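Local coordinates for protein alpha-L-rhamnosidase (Aspergillus terreus, PDB 6GSZ) that is an alpha-L-rhamnosidase that probably hydrolyses terminal non-reducing alpha-L-rhamnose residues from alpha-L-rhamnosides, at residues A[117-122]-A[287-292]; A[134-139]-A[248-253]; A[436-441]-A[730-735]. All blocks are in the same frame, centred on the assembly; numbering follows the deposited sequence.

Contact 1: A[117-122]-A[287-292]; sequences IASDRP and GWLGTH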
loop_
_atom_site.group_PDB
_atom_site.type_symbol
_atom_site.label_atom_id
_atom_site.label_comp_id
_atom_site.label_asym_id
_atom_site.label_seq_id
_atom_site.Cartn_x
_atom_site.Cartn_y
_atom_site.Cartn_z
ATOM N N ILE A 117 23.310 1.814 19.115
ATOM C CA ILE A 117 23.912 0.915 20.071
ATOM C C ILE A 117 23.457 -0.514 19.818
ATOM O O ILE A 117 22.389 -0.784 19.289
ATOM C CB ILE A 117 23.619 1.346 21.502
ATOM C CG1 ILE A 117 22.125 1.319 21.812
ATOM C CG2 ILE A 117 24.278 2.688 21.776
ATOM C CD1 ILE A 117 21.807 1.587 23.267
ATOM N N ALA A 118 24.307 -1.425 20.315
ATOM C CA ALA A 118 24.106 -2.824 20.286
ATOM C C ALA A 118 24.496 -3.417 21.636
ATOM O O ALA A 118 25.296 -2.849 22.375
ATOM C CB ALA A 118 24.924 -3.457 19.183
ATOM N N SER A 119 23.972 -4.623 21.891
ATOM C CA SER A 119 24.351 -5.369 23.100
ATOM C C SER A 119 25.799 -5.865 23.071
ATOM O O SER A 119 26.328 -6.250 22.038
ATOM C CB SER A 119 23.413 -6.554 23.274
ATOM O OG SER A 119 23.703 -7.273 24.442
ATOM N N ASP A 120 26.380 -5.939 24.276
ATOM C CA ASP A 120 27.617 -6.665 24.456
ATOM C C ASP A 120 27.429 -8.174 24.290
ATOM O O ASP A 120 28.425 -8.897 24.203
ATOM C CB ASP A 120 28.224 -6.328 25.810
ATOM C CG ASP A 120 29.085 -5.065 25.835
ATOM O OD1 ASP A 120 29.325 -4.448 24.758
ATOM O OD2 ASP A 120 29.579 -4.722 26.925
ATOM N N ARG A 121 26.195 -8.665 24.273
ATOM C CA ARG A 121 25.977 -10.081 23.919
ATOM C C ARG A 121 26.416 -10.299 22.482
ATOM O O ARG A 121 26.031 -9.538 21.618
ATOM C CB ARG A 121 24.513 -10.437 24.065
ATOM C CG ARG A 121 24.153 -11.884 23.816
ATOM C CD ARG A 121 22.652 -12.056 23.944
ATOM N NE ARG A 121 22.152 -13.411 23.790
ATOM C CZ ARG A 121 21.661 -13.930 22.680
ATOM N NH1 ARG A 121 21.689 -13.251 21.539
ATOM N NH2 ARG A 121 21.155 -15.159 22.727
ATOM N N PRO A 122 27.189 -11.339 22.147
ATOM C CA PRO A 122 27.592 -11.536 20.762
ATOM C C PRO A 122 26.389 -11.829 19.862
ATOM O O PRO A 122 25.470 -12.522 20.259
ATOM C CB PRO A 122 28.554 -12.738 20.774
ATOM C CG PRO A 122 28.488 -13.285 22.132
ATOM C CD PRO A 122 27.778 -12.335 23.050
ATOM N N GLY A 287 22.892 -8.803 36.163
ATOM C CA GLY A 287 22.934 -9.759 35.101
ATOM C C GLY A 287 22.743 -9.141 33.734
ATOM O O GLY A 287 23.004 -9.835 32.761
ATOM N N TRP A 288 22.317 -7.871 33.654
ATOM C CA TRP A 288 22.264 -7.197 32.371
ATOM C C TRP A 288 23.687 -6.878 31.918
ATOM O O TRP A 288 24.615 -6.678 32.728
ATOM C CB TRP A 288 21.353 -5.961 32.395
ATOM C CG TRP A 288 19.894 -6.281 32.424
ATOM C CD1 TRP A 288 19.252 -7.183 33.206
ATOM C CD2 TRP A 288 18.872 -5.745 31.553
ATOM N NE1 TRP A 288 17.921 -7.256 32.921
ATOM C CE2 TRP A 288 17.658 -6.390 31.899
ATOM C CE3 TRP A 288 18.838 -4.821 30.497
ATOM C CZ2 TRP A 288 16.451 -6.118 31.241
ATOM C CZ3 TRP A 288 17.656 -4.573 29.839
ATOM C CH2 TRP A 288 16.477 -5.211 30.212
ATOM N N LEU A 289 23.852 -6.863 30.614
ATOM C CA LEU A 289 25.117 -6.610 29.964
ATOM C C LEU A 289 25.238 -5.140 29.597
ATOM O O LEU A 289 24.234 -4.413 29.554
ATOM C CB LEU A 289 25.202 -7.482 28.711
ATOM C CG LEU A 289 25.041 -8.974 28.937
ATOM C CD1 LEU A 289 25.144 -9.726 27.630
ATOM C CD2 LEU A 289 26.057 -9.492 29.935
ATOM N N GLY A 290 26.450 -4.762 29.175
ATOM C CA GLY A 290 26.644 -3.455 28.604
ATOM C C GLY A 290 26.156 -3.353 27.166
ATOM O O GLY A 290 25.555 -4.292 26.598
ATOM N N THR A 291 26.477 -2.186 26.612
ATOM C CA THR A 291 26.160 -1.827 25.233
ATOM C C THR A 291 27.374 -1.115 24.632
ATOM O O THR A 291 28.259 -0.647 25.366
ATOM C CB THR A 291 24.893 -0.951 25.114
ATOM O OG1 THR A 291 25.075 0.260 25.863
ATOM C CG2 THR A 291 23.629 -1.655 25.559
ATOM N N HIS A 292 27.403 -1.049 23.295
ATOM C CA HIS A 292 28.501 -0.395 22.553
ATOM C C HIS A 292 27.927 0.273 21.304
ATOM O O HIS A 292 26.810 -0.072 20.927
ATOM C CB HIS A 292 29.623 -1.410 22.254
ATOM C CG HIS A 292 29.189 -2.566 21.432
ATOM N ND1 HIS A 292 28.883 -3.790 21.982
ATOM C CD2 HIS A 292 29.038 -2.705 20.092
ATOM C CE1 HIS A 292 28.535 -4.626 21.024
ATOM N NE2 HIS A 292 28.625 -3.987 19.854
HETATM O O HOH W 1 28.898 -6.217 29.164
HETATM O O HOH W 2 30.451 -2.268 27.307
#
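Strands 116-119 and 291-294 pair antiparallel: Ala-118 and His-292 exchange two backbone bonds, Ala-118 N to His-292 O and His-292 N to Ala-118 O, each 2.9 Å, and Ser-119 lies beside Thr-291 in the adjoining non-hydrogen-bonded pair. Where the first strand ends, Asp-120 N adds a bond to Gly-290 O at 3.0 Å, meeting it from above the carbonyl plane. Asp-120 then reaches back to the imidazole: His-292 ND1 donates to its OD1 at 2.9 Å in a nearly straight bond (170°). Carboxylate and ring are almost coplanar, 19° apart, which should help to fix the rotation of the ring. With chi1 at 60°, His-292 CG stands between its own N and carbonyl carbon, and the ring folds over the partner strand, Ala-118 O above one face and Ser-119 O 2.9 Å from His-292 CE1. The neighbouring carboxylate probably stabilises a protonated imidazole. The other oxygen, Asp-120 OD2, accepts hydrogen bonds from two waters; one of them accepts from Gly-290 N, the other bonds weakly to Thr-291 O. Strand 116-119 runs out into an ST turn, in which Ser-119 OG accepts from Arg-121 N at 2.9 Å while also bonding Ser-253 OG. Around the turn, Leu-289 CD1 touches Arg-121 CB at 3.7 Å; the arginine's extended chain leads away to a salt bridge with Glu-124. Ile-117 packs on Phe-134 and Trp-251, and Thr-291 OG1 is tied to Trp-251 O.

Contact 2: A[134-139]-A[248-253]; sequences FRKEFS and DSSWKS
Phe-134 and Arg-135 run antiparallel to Ser-253 and Lys-252: Arg-135 N donates to Lys-252 O (2.8 Å) and Lys-252 N returns a bond to Arg-135 O (3.1 Å), while Phe-134 and Ser-253 form the neighbouring non-hydrogen-bonded pair. Beyond the bridges Lys-136 lies across the Trp-251 indole. Its CB sits over the ring face, 3.5 Å from the centroid of the five-membered ring and 17° off the normal, a CH-pi contact. CG is anti to the backbone N (chi1 172°), and a bend at chi2 takes CG and CD over the pyrrole side and brings NZ to Ser-250 OG, 2.8 Å away. Short strand 252-254 is an outermost strand of a five-stranded antiparallel sheet, entered through a type I turn from Asp-248 to Trp-251. An Asx turn braces that entry, Asp-248 OD1 accepting from Ser-250 N. Ser-250 OG donates to the syn lone pair of Asp-248 OD1 at 2.5 Å. A water also joins Lys-136 NZ to Ser-250 O. Phe-134 CB touches Trp-251 CE3 (3.8 Å), and the indole NE1 bonds Pro-246 O. On the other face Arg-135 grips Glu-137 OE2 end-on with NH1 and NH2, its NE held by Trp-278 O.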
loop_
_atom_site.group_PDB
_atom_site.type_symbol
_atom_site.label_atom_id
_atom_site.label_comp_id
_atom_site.label_asym_id
_atom_site.label_seq_id
_atom_site.Cartn_x
_atom_site.Cartn_y
_atom_site.Cartn_z
ATOM N N PHE A 134 16.913 -3.184 25.547
ATOM C CA PHE A 134 17.816 -2.110 25.863
ATOM C C PHE A 134 17.134 -1.211 26.880
ATOM O O PHE A 134 15.951 -0.934 26.749
ATOM C CB PHE A 134 18.091 -1.256 24.630
ATOM C CG PHE A 134 18.852 -1.943 23.525
ATOM C CD1 PHE A 134 20.233 -1.886 23.471
ATOM C CD2 PHE A 134 18.194 -2.603 22.495
ATOM C CE1 PHE A 134 20.949 -2.524 22.466
ATOM C CE2 PHE A 134 18.903 -3.243 21.480
ATOM C CZ PHE A 134 20.283 -3.179 21.447
ATOM N N ARG A 135 17.874 -0.767 27.912
ATOM C CA ARG A 135 17.241 0.086 28.881
ATOM C C ARG A 135 18.188 1.192 29.373
ATOM O O ARG A 135 19.405 1.066 29.375
ATOM C CB ARG A 135 16.703 -0.698 30.084
ATOM C CG ARG A 135 17.743 -1.140 31.099
ATOM C CD ARG A 135 17.147 -2.015 32.202
ATOM N NE ARG A 135 16.042 -1.411 32.912
ATOM C CZ ARG A 135 16.113 -0.531 33.898
ATOM N NH1 ARG A 135 17.298 -0.204 34.424
ATOM N NH2 ARG A 135 14.975 -0.031 34.389
ATOM N N LYS A 136 17.551 2.268 29.828
ATOM C CA LYS A 136 18.209 3.463 30.361
ATOM C C LYS A 136 17.283 4.112 31.395
ATOM O O LYS A 136 16.075 4.229 31.179
ATOM C CB LYS A 136 18.496 4.414 29.190
ATOM C CG LYS A 136 19.009 5.802 29.550
ATOM C CD LYS A 136 20.398 5.854 30.059
ATOM C CE LYS A 136 20.977 7.253 29.994
ATOM N NZ LYS A 136 22.328 7.324 30.585
ATOM N N GLU A 137 17.849 4.533 32.515
ATOM C CA GLU A 137 17.146 5.374 33.486
ATOM C C GLU A 137 17.744 6.780 33.442
ATOM O O GLU A 137 18.942 6.967 33.106
ATOM C CB GLU A 137 17.217 4.800 34.903
ATOM C CG GLU A 137 16.603 3.409 35.001
ATOM C CD GLU A 137 16.507 2.833 36.409
ATOM O OE1 GLU A 137 16.648 3.623 37.370
ATOM O OE2 GLU A 137 16.248 1.606 36.543
ATOM N N PHE A 138 16.878 7.770 33.715
ATOM C CA PHE A 138 17.270 9.191 33.618
ATOM C C PHE A 138 16.372 9.977 34.560
ATOM O O PHE A 138 15.392 9.454 35.061
ATOM C CB PHE A 138 17.159 9.701 32.173
ATOM C CG PHE A 138 15.785 9.598 31.557
ATOM C CD1 PHE A 138 15.362 8.410 30.994
ATOM C CD2 PHE A 138 14.931 10.699 31.504
ATOM C CE1 PHE A 138 14.127 8.311 30.398
ATOM C CE2 PHE A 138 13.681 10.593 30.905
ATOM C CZ PHE A 138 13.289 9.400 30.351
ATOM N N SER A 139 16.708 11.247 34.713
ATOM C CA SER A 139 16.036 12.138 35.617
ATOM C C SER A 139 15.500 13.339 34.861
ATOM O O SER A 139 16.217 13.909 34.035
ATOM C CB SER A 139 17.012 12.643 36.632
ATOM O OG SER A 139 17.420 11.589 37.438
ATOM N N ASP A 248 23.366 5.503 23.872
ATOM C CA ASP A 248 24.843 5.499 23.934
ATOM C C ASP A 248 25.255 4.314 24.811
ATOM O O ASP A 248 24.391 3.542 25.247
ATOM C CB ASP A 248 25.396 6.835 24.424
ATOM C CG ASP A 248 25.065 7.179 25.860
ATOM O OD1 ASP A 248 24.649 6.264 26.616
ATOM O OD2 ASP A 248 25.206 8.389 26.234
ATOM N N SER A 249 26.567 4.202 25.065
ATOM C CA SER A 249 27.181 3.048 25.733
ATOM C C SER A 249 26.869 3.020 27.229
ATOM O O SER A 249 27.367 2.141 27.967
ATOM C CB SER A 249 28.672 3.086 25.555
ATOM O OG SER A 249 29.246 4.002 26.480
ATOM N N SER A 250 26.102 3.997 27.748
ATOM C CA SER A 250 25.594 3.978 29.133
ATOM C C SER A 250 24.364 3.072 29.338
ATOM O O SER A 250 23.965 2.836 30.485
ATOM C CB SER A 250 25.324 5.354 29.703
ATOM O OG SER A 250 24.174 5.931 29.085
ATOM N N TRP A 251 23.733 2.620 28.246
ATOM C CA TRP A 251 22.584 1.754 28.357
ATOM C C TRP A 251 23.029 0.341 28.731
ATOM O O TRP A 251 24.181 -0.022 28.536
ATOM C CB TRP A 251 21.811 1.807 27.030
ATOM C CG TRP A 251 21.112 3.081 26.682
ATOM C CD1 TRP A 251 21.604 4.359 26.721
ATOM C CD2 TRP A 251 19.770 3.158 26.214
ATOM N NE1 TRP A 251 20.663 5.238 26.266
ATOM C CE2 TRP A 251 19.528 4.526 25.977
ATOM C CE3 TRP A 251 18.732 2.232 26.013
ATOM C CZ2 TRP A 251 18.306 4.971 25.475
ATOM C CZ3 TRP A 251 17.531 2.688 25.502
ATOM C CH2 TRP A 251 17.318 4.047 25.293
ATOM N N LYS A 252 22.064 -0.423 29.200
ATOM C CA LYS A 252 22.258 -1.849 29.471
ATOM C C LYS A 252 21.334 -2.677 28.598
ATOM O O LYS A 252 20.356 -2.161 28.032
ATOM C CB LYS A 252 22.000 -2.183 30.933
ATOM C CG LYS A 252 22.962 -1.496 31.907
ATOM C CD LYS A 252 22.890 -2.126 33.290
ATOM C CE LYS A 252 23.612 -1.372 34.363
ATOM N NZ LYS A 252 23.567 -2.204 35.581
ATOM N N SER A 253 21.653 -3.948 28.426
ATOM C CA SER A 253 20.937 -4.823 27.505
ATOM C C SER A 253 20.792 -6.235 28.069
ATOM O O SER A 253 21.557 -6.698 28.941
ATOM C CB SER A 253 21.648 -4.886 26.155
ATOM O OG SER A 253 22.948 -5.433 26.302
HETATM O O HOH W 3 23.265 4.825 32.162
#

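Contact 3: A[436-441]-A[730-735]; sequences NPLISK and QVVMNG. With NAG (2-acetamido-2-deoxy-beta-D-glucopyranose), chain H.
Leu-438, Val-731 and Val-732 make an apolar contact between two helices and, together with Asn-734, line a pocket occupied by 2-(2-methoxyethoxy)ethanol, probably from the crystallisation liquor. The first turn of helix 437-453 meets the last turn of helix 727-732, and side chains carry the contact. Leucine spreads its two branches over neighbouring valines: Leu-438 CD2 lies 4.0 Å from Val-731 CG1, and Leu-438 CD1 lies 3.9 Å from Val-732 CG1. One turn further on, the aliphatic part of Lys-441 reaches the same Val-731 methyl, its CG 3.8 Å from Val-731 CG1. A first torsion of 180° sends Lys-441 CG away from its own N, and a bend at chi2 then carries CE past Val-731 toward Gly-735 O, which in turn accepts from Asn-445 ND2 of helix 437-453. Val-731 CG1 thus touches both Leu-438 and Lys-441, while Leu-438 and Ile-439 also lean on Leu-728. Both helix ends are capped. Asn-436 is the N-cap of the first helix: its OD1 accepts from Ile-439 N at 3.2 Å, the donor standing above the carbonyl plane, and more weakly from Leu-438 N. Past the C-terminal end of helix 727-732, Asn-734, with a positive phi of 73°, carries an N-linked sugar, ND2 bonded to NAG C1 at 1.4 Å. The acetamido methyl of the sugar, C8, rests against Met-733 CE at 3.4 Å. Gly-735 N bonds to Gln-730 O (2.9 Å) and Asn-734 N to Val-731 O. These are the two bonds of a Schellman motif, with Asn-734 as C-prime residue, which ends a helix of the six-hairpin glycosidase domain, an (alpha/alpha)6 barrel in this family.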
loop_
_atom_site.group_PDB
_atom_site.type_symbol
_atom_site.label_atom_id
_atom_site.label_comp_id
_atom_site.label_asym_id
_atom_site.label_seq_id
_atom_site.Cartn_x
_atom_site.Cartn_y
_atom_site.Cartn_z
ATOM N N ASN A 436 -25.644 -7.194 -7.372
ATOM C CA ASN A 436 -25.152 -8.547 -7.528
ATOM C C ASN A 436 -24.260 -8.868 -6.337
ATOM O O ASN A 436 -23.164 -8.313 -6.191
ATOM C CB ASN A 436 -24.379 -8.705 -8.833
ATOM C CG ASN A 436 -23.953 -10.122 -9.121
ATOM O OD1 ASN A 436 -23.378 -10.787 -8.252
ATOM N ND2 ASN A 436 -24.122 -10.546 -10.362
ATOM N N PRO A 437 -24.700 -9.767 -5.442
ATOM C CA PRO A 437 -23.945 -10.039 -4.223
ATOM C C PRO A 437 -22.560 -10.644 -4.471
ATOM O O PRO A 437 -21.666 -10.434 -3.647
ATOM C CB PRO A 437 -24.821 -10.969 -3.378
ATOM C CG PRO A 437 -26.015 -11.321 -4.222
ATOM C CD PRO A 437 -25.946 -10.559 -5.517
ATOM N N LEU A 438 -22.396 -11.397 -5.564
ATOM C CA LEU A 438 -21.073 -11.949 -5.872
ATOM C C LEU A 438 -20.111 -10.821 -6.277
ATOM O O LEU A 438 -18.938 -10.880 -5.939
ATOM C CB LEU A 438 -21.157 -13.024 -6.952
ATOM C CG LEU A 438 -22.049 -14.220 -6.622
ATOM C CD1 LEU A 438 -22.045 -15.202 -7.773
ATOM C CD2 LEU A 438 -21.631 -14.895 -5.343
ATOM N N ILE A 439 -20.556 -9.863 -7.100
ATOM C CA ILE A 439 -19.679 -8.763 -7.543
ATOM C C ILE A 439 -19.410 -7.845 -6.339
ATOM O O ILE A 439 -18.278 -7.342 -6.158
ATOM C CB ILE A 439 -20.299 -8.024 -8.742
ATOM C CG1 ILE A 439 -20.388 -8.956 -9.943
ATOM C CG2 ILE A 439 -19.518 -6.771 -9.102
ATOM C CD1 ILE A 439 -21.103 -8.348 -11.118
ATOM N N SER A 440 -20.413 -7.636 -5.481
ATOM C CA SER A 440 -20.144 -6.873 -4.239
ATOM C C SER A 440 -19.075 -7.586 -3.387
ATOM O O SER A 440 -18.178 -6.918 -2.847
ATOM C CB SER A 440 -21.381 -6.645 -3.401
ATOM O OG SER A 440 -22.333 -5.891 -4.118
ATOM N N LYS A 441 -19.167 -8.920 -3.280
ATOM C CA LYS A 441 -18.170 -9.655 -2.514
ATOM C C LYS A 441 -16.797 -9.577 -3.190
ATOM O O LYS A 441 -15.772 -9.497 -2.494
ATOM C CB LYS A 441 -18.594 -11.114 -2.341
ATOM C CG LYS A 441 -17.610 -11.978 -1.549
ATOM C CD LYS A 441 -17.378 -11.493 -0.133
ATOM C CE LYS A 441 -16.800 -12.549 0.782
ATOM N NZ LYS A 441 -16.600 -12.020 2.161
ATOM N N GLN A 730 -13.421 -17.468 -7.908
ATOM C CA GLN A 730 -12.700 -17.418 -6.632
ATOM C C GLN A 730 -13.678 -17.090 -5.491
ATOM O O GLN A 730 -13.562 -17.646 -4.406
ATOM C CB GLN A 730 -11.534 -16.414 -6.698
ATOM C CG GLN A 730 -10.626 -16.636 -7.888
ATOM C CD GLN A 730 -9.358 -15.816 -7.903
ATOM O OE1 GLN A 730 -9.278 -14.768 -7.260
ATOM N NE2 GLN A 730 -8.355 -16.277 -8.653
ATOM N N VAL A 731 -14.719 -16.296 -5.779
ATOM C CA VAL A 731 -15.735 -15.915 -4.802
ATOM C C VAL A 731 -16.610 -17.139 -4.422
ATOM O O VAL A 731 -16.884 -17.416 -3.234
ATOM C CB VAL A 731 -16.595 -14.749 -5.345
ATOM C CG1 VAL A 731 -17.747 -14.455 -4.407
ATOM C CG2 VAL A 731 -15.736 -13.484 -5.510
ATOM N N VAL A 732 -17.076 -17.878 -5.421
ATOM C CA VAL A 732 -17.985 -18.990 -5.161
ATOM C C VAL A 732 -17.212 -20.163 -4.547
ATOM O O VAL A 732 -17.859 -21.026 -3.973
ATOM C CB VAL A 732 -18.832 -19.381 -6.388
ATOM C CG1 VAL A 732 -19.650 -18.206 -6.908
ATOM C CG2 VAL A 732 -18.021 -20.038 -7.493
ATOM N N MET A 733 -15.869 -20.167 -4.622
ATOM C CA MET A 733 -15.032 -21.166 -3.930
ATOM C C MET A 733 -14.696 -20.708 -2.500
ATOM O O MET A 733 -13.844 -21.295 -1.841
ATOM C CB MET A 733 -13.750 -21.398 -4.721
ATOM C CG MET A 733 -13.975 -22.109 -6.036
ATOM S SD MET A 733 -14.541 -23.808 -5.826
ATOM C CE MET A 733 -13.081 -24.564 -5.130
ATOM N N ASN A 734 -15.414 -19.705 -2.007
ATOM C CA ASN A 734 -15.326 -19.159 -0.634
ATOM C C ASN A 734 -14.051 -18.352 -0.468
ATOM O O ASN A 734 -13.589 -18.146 0.651
ATOM C CB ASN A 734 -15.390 -20.215 0.471
ATOM C CG ASN A 734 -16.687 -20.955 0.437
ATOM O OD1 ASN A 734 -17.699 -20.347 0.087
ATOM N ND2 ASN A 734 -16.623 -22.235 0.778
ATOM N N GLY A 735 -13.480 -17.887 -1.564
ATOM C CA GLY A 735 -12.426 -16.899 -1.482
ATOM C C GLY A 735 -12.888 -15.613 -0.825
ATOM O O GLY A 735 -14.022 -15.172 -1.066
HETATM C C1 NAG H . -17.711 -23.174 0.798
HETATM C C2 NAG H . -17.099 -24.578 0.609
HETATM C C3 NAG H . -18.201 -25.617 0.605
HETATM C C4 NAG H . -19.066 -25.443 1.846
HETATM C C5 NAG H . -19.536 -23.992 2.007
HETATM C C6 NAG H . -20.281 -23.807 3.315
HETATM C C7 NAG H . -14.933 -24.795 -0.600
HETATM C C8 NAG H . -14.278 -24.814 -1.954
HETATM N N2 NAG H . -16.277 -24.683 -0.597
HETATM O O3 NAG H . -17.617 -26.922 0.602
HETATM O O4 NAG H . -20.178 -26.307 1.718
HETATM O O5 NAG H . -18.423 -23.091 2.013
HETATM O O6 NAG H . -20.636 -22.430 3.433
HETATM O O7 NAG H . -14.212 -24.856 0.402
#

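After an N-terminal immunoglobulin-like domain the chain enters strand 116-119, then strand 132-140. Contact 2 closes an excursion of 108 residues, nearly half of them strand, between 139 and 248; contact 1 closes around it, when 287-292 returns to 117-122, so the two are nested. Their centres are 10 Å apart, and hydrogen bonds between them join the two-stranded sheet to an outermost strand of the five-stranded one. Contact 3 opens only later, in series, and spans 288 residues containing many helices and no strand. It ties the start and late part of the glycosidase domain together, its centre 54 Å from the other two and across the chain's centre.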